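Local coordinates for protein particle-associated lyase (Acinetobacter bacteriophage AP22, PDB 4Y9V) that probably cleaves the capsular polysaccharide of Acinetobacter baumannii as a trimeric phage tailspike lyase that binds the saccharide, at residues Phe98-Glu101 / Thr102-Phe106; His46-Thr49 / Tyr50-Lys53. All coordinates share one frame; numbering follows the deposited sequence.

Contact 1: residues Phe98-Glu101 / Thr102-Phe106. With EDO (1,2-ethanediol), chain J.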
loop_
_atom_site.group_PDB
_atom_site.type_symbol
_atom_site.label_atom_id
_atom_site.label_comp_id
_atom_site.label_asym_id
_atom_site.label_seq_id
_atom_site.Cartn_x
_atom_site.Cartn_y
_atom_site.Cartn_z
ATOM N N PHE A 98 -34.467 -0.374 -6.972
ATOM C CA PHE A 98 -34.681 -0.086 -8.380
ATOM C C PHE A 98 -33.882 -1.055 -9.253
ATOM O O PHE A 98 -32.702 -1.324 -8.998
ATOM C CB PHE A 98 -34.153 1.315 -8.759
ATOM C CG PHE A 98 -35.030 2.450 -8.314
ATOM C CD1 PHE A 98 -36.103 2.868 -9.122
ATOM C CD2 PHE A 98 -34.806 3.167 -7.126
ATOM C CE1 PHE A 98 -36.866 3.953 -8.769
ATOM C CE2 PHE A 98 -35.593 4.252 -6.784
ATOM C CZ PHE A 98 -36.620 4.652 -7.607
ATOM N N VAL A 99 -34.517 -1.483 -10.358
ATOM C CA VAL A 99 -33.849 -2.146 -11.464
ATOM C C VAL A 99 -34.153 -1.294 -12.698
ATOM O O VAL A 99 -35.204 -1.410 -13.328
ATOM C CB VAL A 99 -34.272 -3.599 -11.669
ATOM C CG1 VAL A 99 -33.399 -4.223 -12.753
ATOM C CG2 VAL A 99 -34.211 -4.382 -10.393
ATOM N N ASN A 100 -33.237 -0.370 -13.007
ATOM C CA ASN A 100 -33.427 0.615 -14.053
ATOM C C ASN A 100 -32.695 0.234 -15.333
ATOM O O ASN A 100 -31.522 -0.113 -15.274
ATOM C CB ASN A 100 -32.941 1.977 -13.571
ATOM C CG ASN A 100 -33.773 2.490 -12.411
ATOM O OD1 ASN A 100 -34.928 2.202 -12.278
ATOM N ND2 ASN A 100 -33.142 3.305 -11.553
ATOM N N GLU A 101 -33.358 0.327 -16.483
ATOM C CA GLU A 101 -32.676 0.186 -17.752
ATOM C C GLU A 101 -31.677 1.336 -17.920
ATOM O O GLU A 101 -31.940 2.468 -17.477
ATOM C CB GLU A 101 -33.683 0.142 -18.898
ATOM C CG GLU A 101 -34.540 -1.109 -18.934
ATOM C CD GLU A 101 -35.414 -1.197 -20.174
ATOM O OE1 GLU A 101 -35.726 -0.121 -20.761
ATOM O OE2 GLU A 101 -35.833 -2.310 -20.576
ATOM N N THR A 102 -30.593 1.098 -18.621
ATOM C CA THR A 102 -29.683 2.178 -18.972
ATOM C C THR A 102 -30.457 3.261 -19.718
ATOM O O THR A 102 -31.315 2.948 -20.562
ATOM C CB THR A 102 -28.540 1.618 -19.828
ATOM O OG1 THR A 102 -27.826 0.677 -19.002
ATOM C CG2 THR A 102 -27.584 2.714 -20.300
ATOM N N GLY A 103 -30.141 4.499 -19.430
ATOM C CA GLY A 103 -30.845 5.630 -20.011
ATOM C C GLY A 103 -32.101 6.052 -19.261
ATOM O O GLY A 103 -32.722 7.057 -19.608
ATOM N N THR A 104 -32.438 5.328 -18.210
ATOM C CA THR A 104 -33.449 5.822 -17.272
ATOM C C THR A 104 -32.858 7.047 -16.564
ATOM O O THR A 104 -31.814 6.916 -15.900
ATOM C CB THR A 104 -33.801 4.749 -16.224
ATOM O OG1 THR A 104 -34.352 3.610 -16.879
ATOM C CG2 THR A 104 -34.791 5.271 -15.240
ATOM N N VAL A 105 -33.516 8.188 -16.679
ATOM C CA VAL A 105 -33.013 9.414 -16.074
ATOM C C VAL A 105 -34.163 10.022 -15.271
ATOM O O VAL A 105 -35.279 10.175 -15.816
ATOM C CB VAL A 105 -32.478 10.406 -17.116
ATOM C CG1 VAL A 105 -32.084 11.715 -16.491
ATOM C CG2 VAL A 105 -31.295 9.777 -17.839
ATOM N N PHE A 106 -33.900 10.417 -14.036
ATOM C CA PHE A 106 -34.869 11.163 -13.238
ATOM C C PHE A 106 -34.453 12.642 -13.259
ATOM O O PHE A 106 -33.373 12.982 -12.812
ATOM C CB PHE A 106 -34.969 10.628 -11.803
ATOM C CG PHE A 106 -35.384 9.172 -11.793
ATOM C CD1 PHE A 106 -36.662 8.791 -12.152
ATOM C CD2 PHE A 106 -34.502 8.175 -11.433
ATOM C CE1 PHE A 106 -37.026 7.455 -12.170
ATOM C CE2 PHE A 106 -34.879 6.849 -11.465
ATOM C CZ PHE A 106 -36.153 6.484 -11.822
HETATM C C1 EDO J . -36.242 -4.364 -23.296
HETATM O O1 EDO J . -35.218 -3.368 -23.185
HETATM C C2 EDO J . -37.374 -3.888 -24.151
HETATM O O2 EDO J . -36.975 -3.693 -25.492
HETATM O O HOH W 1 -28.569 -0.469 -16.501
#
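Thr-104 turns back on Glu-101 and grips its carbonyl oxygen twice, an economical way to round a corner between two strands. The backbone N of Thr-104 closes the type II beta turn with a bond of 3.0 Å to Glu-101 O, and Thr-104 OG1 reaches the same oxygen at 2.7 Å. The hydroxyl gets there because OG1 lies anti to the carbonyl carbon of its own residue (chi1 -62°), on the same side as the backbone N. Gly-103 occupies the third position of the turn, with the positive phi that a type II turn requires there.

Inside the corner the packing is close. CB of Asn-100 meets CB of Thr-104 at 3.9 Å, the two side chains crossing at about a right angle. Beyond it, ND2 of Asn-100 stands at the edge of the Phe-106 ring, 3.9 Å from CE2, with amide and ring planes 67° apart; its hydrogen bond goes to Tyr-215 O of strand 215-220, which pairs with strand 105-109. Further along the strands, CE1 of Phe-98 approaches CZ of Phe-106 at 4.0 Å, the two ring planes inclined by 52°.

The other side of the turn is more polar and looser. Glu-101 has two conformers; in the one given, the extended chain leads away from the segment 102-106 and OE2 accepts a bond of 2.9 Å from O1 of an ethanediol, probably a crystallisation additive, while OE1 takes the N-H of Ser-81. A water hydrogen-bonds to Thr-102 OG1 and lies within bonding distance of Asn-100 O, and Lys-76 of the second subunit packs against Glu-101. Strands 96-100 and 105-109 belong to different sheets of the beta-helix, so the chemistry implies a corner fixed by one carbonyl oxygen that accepts two hydrogen bonds, with aromatic packing inward and a more polar outer side that includes the Glu-101 carboxylate.

Contact 2: residues His46-Thr49 / Tyr50-Lys53. With EDO (1,2-ethanediol), chain G; EDO (1,2-ethanediol), chain I.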
loop_
_atom_site.group_PDB
_atom_site.type_symbol
_atom_site.label_atom_id
_atom_site.label_comp_id
_atom_site.label_asym_id
_atom_site.label_seq_id
_atom_site.Cartn_x
_atom_site.Cartn_y
_atom_site.Cartn_z
ATOM N N HIS A 46 -43.416 -3.215 -12.411
ATOM C CA HIS A 46 -42.933 -2.307 -13.443
ATOM C C HIS A 46 -43.563 -0.948 -13.297
ATOM O O HIS A 46 -44.755 -0.826 -13.098
ATOM C CB HIS A 46 -43.304 -2.853 -14.826
ATOM C CG HIS A 46 -42.631 -4.127 -15.217
ATOM N ND1 HIS A 46 -41.355 -4.104 -15.733
ATOM C CD2 HIS A 46 -43.017 -5.416 -15.170
ATOM C CE1 HIS A 46 -40.990 -5.365 -15.987
ATOM N NE2 HIS A 46 -41.997 -6.180 -15.662
ATOM N N LEU A 47 -42.770 0.106 -13.534
ATOM C CA LEU A 47 -43.313 1.451 -13.476
ATOM C C LEU A 47 -44.457 1.625 -14.474
ATOM O O LEU A 47 -45.439 2.297 -14.193
ATOM C CB LEU A 47 -42.209 2.488 -13.702
ATOM C CG LEU A 47 -42.646 3.932 -13.583
ATOM C CD1 LEU A 47 -43.079 4.262 -12.158
ATOM C CD2 LEU A 47 -41.546 4.856 -14.032
ATOM N N ASP A 48 -44.335 1.013 -15.664
ATOM C CA ASP A 48 -45.332 1.258 -16.708
ATOM C C ASP A 48 -46.737 0.815 -16.279
ATOM O O ASP A 48 -47.712 1.458 -16.691
ATOM C CB ASP A 48 -44.952 0.547 -18.003
ATOM C CG ASP A 48 -44.012 1.368 -18.887
ATOM O OD1 ASP A 48 -43.004 1.867 -18.369
ATOM O OD2 ASP A 48 -44.275 1.435 -20.097
ATOM N N THR A 49 -46.881 -0.264 -15.516
ATOM C CA THR A 49 -48.211 -0.659 -15.083
ATOM C C THR A 49 -48.809 0.373 -14.155
ATOM O O THR A 49 -50.022 0.680 -14.205
ATOM C CB THR A 49 -48.205 -2.063 -14.432
ATOM O OG1 THR A 49 -47.388 -2.033 -13.306
ATOM C CG2 THR A 49 -47.864 -3.135 -15.429
ATOM N N TYR A 50 -48.014 0.955 -13.246
ATOM C CA TYR A 50 -48.420 2.011 -12.391
ATOM C C TYR A 50 -48.815 3.276 -13.153
ATOM O O TYR A 50 -49.820 3.937 -12.834
ATOM C CB TYR A 50 -47.330 2.382 -11.334
ATOM C CG TYR A 50 -47.461 1.579 -10.056
ATOM C CD1 TYR A 50 -46.913 0.317 -9.918
ATOM C CD2 TYR A 50 -48.118 2.120 -8.978
ATOM C CE1 TYR A 50 -47.059 -0.380 -8.712
ATOM C CE2 TYR A 50 -48.265 1.438 -7.775
ATOM C CZ TYR A 50 -47.736 0.193 -7.658
ATOM O OH TYR A 50 -47.861 -0.536 -6.484
ATOM N N LEU A 51 -48.022 3.647 -14.152
ATOM C CA LEU A 51 -48.362 4.809 -14.957
ATOM C C LEU A 51 -49.725 4.642 -15.597
ATOM O O LEU A 51 -50.570 5.553 -15.597
ATOM C CB LEU A 51 -47.274 5.057 -16.026
ATOM C CG LEU A 51 -45.914 5.507 -15.453
ATOM C CD1 LEU A 51 -44.865 5.442 -16.528
ATOM C CD2 LEU A 51 -45.951 6.887 -14.912
ATOM N N LYS A 52 -49.993 3.473 -16.181
ATOM C CA LYS A 52 -51.295 3.226 -16.781
ATOM C C LYS A 52 -52.383 3.299 -15.736
ATOM O O LYS A 52 -53.416 3.990 -15.915
ATOM C CB LYS A 52 -51.373 1.866 -17.468
ATOM C CG LYS A 52 -52.758 1.593 -18.102
ATOM C CD LYS A 52 -52.901 2.276 -19.440
ATOM C CE LYS A 52 -54.282 2.124 -20.003
ATOM N NZ LYS A 52 -55.334 2.792 -19.177
ATOM N N LYS A 53 -52.231 2.599 -14.633
ATOM C CA LYS A 53 -53.332 2.463 -13.680
ATOM C C LYS A 53 -53.646 3.801 -13.036
ATOM O O LYS A 53 -54.818 4.099 -12.750
ATOM C CB LYS A 53 -53.019 1.368 -12.653
ATOM C CG LYS A 53 -54.184 0.981 -11.804
ATOM C CD LYS A 53 -55.413 0.569 -12.586
ATOM C CE LYS A 53 -56.422 -0.189 -11.727
ATOM N NZ LYS A 53 -57.736 -0.312 -12.460
HETATM C C1 EDO G . -39.489 -2.286 -17.795
HETATM O O1 EDO G . -40.176 -1.847 -16.692
HETATM C C2 EDO G . -37.963 -2.433 -17.567
HETATM O O2 EDO G . -37.650 -3.503 -16.723
HETATM C C1 EDO I . -47.177 0.024 -21.276
HETATM O O1 EDO I . -45.855 -0.390 -21.358
HETATM C C2 EDO I . -47.743 0.901 -22.367
HETATM O O2 EDO I . -46.968 2.133 -22.459
#
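The Tyr-50 ring has His-46 O at its edge, near the ring plane and 4.0 Å from CD1, while Thr-49 OG1 approaches the same ring obliquely. These groups gather at the first turn of helix 47-54, with His-46 as the N-cap residue. Val-65 and Val-69 of helix 63-71 pack against the tyrosine side chain, and its hydroxyl bonds to Asp-72. The His-46 imidazole has O1 of an ethanediol in its plane at the edge, 2.7 Å from ND1, and meets His-78 ring to ring.

Leu-47 and Leu-51, one turn apart, form the buried stripe of the helix: CG of Leu-47 lies 4.0 Å from CD1 of Leu-51, and both side chains rest on Ile-62 and Val-65. The backbone repeats the alpha-helical i to i+4 pattern, Leu-51 N bonding to Leu-47 O at 2.9 Å, followed by Lys-52 to Asp-48 and Lys-53 to Thr-49.

Solvent and a neighbouring subunit share the rest. Lys-52 and Thr-49 pack on Ser-33 of the second subunit, and Asp-48 forms a salt bridge through OD1 with Arg-82 while OD2 accepts from another ethanediol. Thr-49 holds its hydroxyl between its own backbone N and carbonyl carbon (chi1 61°), which sets OG1 2.9 Å from His-46 O.

Both contacts are local, yet they show how place in the fold sets chemistry. Contact 1 is mostly buried, at a corner of the beta-helix between strands of two different sheets, and relies on a turn and aromatic packing. Contact 2 is partly exposed, on a short helix nearer the N-terminus, where regular backbone bonds carry the structure and one leucine stripe faces inward. Their centres lie about 15 Å apart and they do not touch, but both pack against the second subunit. Strand 77-79 runs between strands 45-46 and 96-100 in a parallel sheet; the Arg-82 side chain forms a salt bridge with Asp-48 of contact 2, and its backbone hydrogen-bonds with Val-105 of contact 1.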